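Local atomic coordinates of putative HTH-type transcriptional regulator PF0864 (Pyrococcus furiosus, PDB entry 2IA0), a protein that probably binds DNA in a sequence-specific manner as a dimeric transcriptional regulator of the AsnC family. Residues I80-G85 against T142-L147. Sequence-based numbering, arbitrary orientation.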
loop_
_atom_site.group_PDB
_atom_site.type_symbol
_atom_site.label_atom_id
_atom_site.label_comp_id
_atom_site.label_asym_id
_atom_site.label_seq_id
_atom_site.Cartn_x
_atom_site.Cartn_y
_atom_site.Cartn_z
ATOM N N ILE A 80 7.005 -11.117 4.586
ATOM C CA ILE A 80 7.067 -12.453 5.195
ATOM C C ILE A 80 6.121 -13.385 4.468
ATOM O O ILE A 80 4.978 -13.041 4.248
ATOM C CB ILE A 80 6.665 -12.379 6.679
ATOM C CG1 ILE A 80 7.506 -11.297 7.376
ATOM C CG2 ILE A 80 6.816 -13.762 7.364
ATOM C CD1 ILE A 80 7.297 -11.217 8.823
ATOM N N VAL A 81 6.607 -14.552 4.066
ATOM C CA VAL A 81 5.737 -15.551 3.442
ATOM C C VAL A 81 5.735 -16.856 4.227
ATOM O O VAL A 81 6.754 -17.526 4.353
ATOM C CB VAL A 81 6.070 -15.795 1.957
ATOM C CG1 VAL A 81 4.977 -16.695 1.302
ATOM C CG2 VAL A 81 6.189 -14.453 1.216
ATOM N N LEU A 82 4.565 -17.179 4.771
ATOM C CA LEU A 82 4.339 -18.364 5.580
ATOM C C LEU A 82 3.562 -19.388 4.767
ATOM O O LEU A 82 2.591 -19.043 4.111
ATOM C CB LEU A 82 3.491 -17.993 6.810
ATOM C CG LEU A 82 3.991 -16.893 7.738
ATOM C CD1 LEU A 82 3.071 -16.798 8.928
ATOM C CD2 LEU A 82 5.409 -17.178 8.182
ATOM N N GLU A 83 3.961 -20.648 4.836
ATOM C CA GLU A 83 3.191 -21.717 4.211
ATOM C C GLU A 83 2.801 -22.726 5.287
ATOM O O GLU A 83 3.661 -23.258 5.985
ATOM C CB GLU A 83 4.010 -22.397 3.106
ATOM C CG GLU A 83 3.306 -23.564 2.408
ATOM C CD GLU A 83 4.222 -24.309 1.443
ATOM O OE1 GLU A 83 5.463 -24.181 1.552
ATOM O OE2 GLU A 83 3.707 -25.043 0.572
ATOM N N VAL A 84 1.507 -22.979 5.413
ATOM C CA VAL A 84 0.997 -23.935 6.395
ATOM C C VAL A 84 1.157 -25.362 5.885
ATOM O O VAL A 84 0.947 -25.627 4.700
ATOM C CB VAL A 84 -0.452 -23.589 6.814
ATOM C CG1 VAL A 84 -1.013 -24.646 7.706
ATOM C CG2 VAL A 84 -0.454 -22.247 7.573
ATOM N N GLY A 85 1.602 -26.251 6.771
ATOM C CA GLY A 85 1.806 -27.674 6.457
ATOM C C GLY A 85 0.484 -28.407 6.553
ATOM O O GLY A 85 -0.015 -28.964 5.556
ATOM N N THR A 142 8.270 -17.692 14.283
ATOM C CA THR A 142 8.883 -19.025 14.421
ATOM C C THR A 142 8.249 -19.822 15.560
ATOM O O THR A 142 8.467 -21.040 15.685
ATOM C CB THR A 142 10.414 -18.963 14.591
ATOM O OG1 THR A 142 10.741 -18.143 15.719
ATOM C CG2 THR A 142 11.084 -18.412 13.329
ATOM N N SER A 143 7.454 -19.113 16.365
ATOM C CA SER A 143 6.566 -19.689 17.367
ATOM C C SER A 143 5.241 -20.254 16.802
ATOM O O SER A 143 4.527 -20.966 17.510
ATOM C CB SER A 143 6.225 -18.609 18.385
ATOM O OG SER A 143 5.536 -17.542 17.753
ATOM N N ILE A 144 4.888 -19.914 15.560
ATOM C CA ILE A 144 3.681 -20.471 14.944
ATOM C C ILE A 144 3.889 -21.955 14.580
ATOM O O ILE A 144 4.760 -22.267 13.752
ATOM C CB ILE A 144 3.228 -19.669 13.685
ATOM C CG1 ILE A 144 2.890 -18.219 14.031
ATOM C CG2 ILE A 144 2.035 -20.343 12.983
ATOM C CD1 ILE A 144 3.031 -17.282 12.819
ATOM N N PRO A 145 3.097 -22.871 15.193
ATOM C CA PRO A 145 3.198 -24.312 14.895
ATOM C C PRO A 145 2.646 -24.703 13.525
ATOM O O PRO A 145 1.770 -24.024 12.981
ATOM C CB PRO A 145 2.356 -24.983 16.010
ATOM C CG PRO A 145 2.072 -23.916 17.013
ATOM C CD PRO A 145 2.074 -22.617 16.223
ATOM N N ASN A 146 3.171 -25.795 12.983
ATOM C CA ASN A 146 2.664 -26.402 11.752
ATOM C C ASN A 146 2.935 -25.589 10.480
ATOM O O ASN A 146 2.167 -25.640 9.512
ATOM C CB ASN A 146 1.178 -26.779 11.900
ATOM C CG ASN A 146 0.959 -27.914 12.892
ATOM O OD1 ASN A 146 1.802 -28.800 13.046
ATOM N ND2 ASN A 146 -0.175 -27.893 13.563
ATOM N N LEU A 147 4.046 -24.854 10.483
ATOM C CA LEU A 147 4.470 -24.141 9.290
ATOM C C LEU A 147 5.477 -24.974 8.511
ATOM O O LEU A 147 6.468 -25.429 9.058
ATOM C CB LEU A 147 5.033 -22.758 9.632
ATOM C CG LEU A 147 4.080 -21.690 10.179
ATOM C CD1 LEU A 147 4.771 -20.355 10.220
ATOM C CD2 LEU A 147 2.798 -21.576 9.392
#
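Leu-147 forks over the end of strand 76-84 and puts a methyl against each of two residues there. CD1 lies 3.8 Å from CD2 of Leu-82, and CD2 meets CG2 of Val-84 at the same separation. The fork faces the strand because CG stands opposite the carbonyl carbon, beside the backbone N (chi1 -68°), which swings the branched end closer than CB alone would come. Ile-144 adds a third apolar group: its CD1 reaches CD1 of Leu-82 at 3.9 Å, the two side chains crossing at about a right angle. Forked aliphatic ends suit this place, presenting several methyls at once to fill the space between strand, loop and helix; Val-84 and Ile-144 also pack on Tyr-96 of helix 91-105, which covers this face of the sheet. With an alanine in place of Leu-147, both methyl contacts would disappear, and a gap would probably open between Leu-82, Val-84 and the incoming loop.

The polar contacts belong to the backbone. Gly-85 N donates to Asn-146 O over 2.9 Å in a nearly straight bond (171° at the hydrogen). CA of Leu-147 comes within 3.5 Å of Glu-83 O, a CH...O contact that is well bent. Asn-146 has a left-handed backbone conformation, which asparagine tolerates better than most residues, and probably helps the loop turn into strand 147-154. The carboxylate of Glu-83 leaves this face altogether, its OE1 bonding to ND1 of His-149.

Val-84 and Leu-147 form a non-hydrogen-bonded antiparallel pair, CA to CA 4.5 Å, where the loop after helix 132-140 enters strand 147-154, outermost in the sheet of this chain. Strands 76-84 and 147-154, first and last of a ferredoxin-like beta-alpha-beta-beta-alpha-beta fold, lie side by side, as in Lrp/AsnC C-terminal domains.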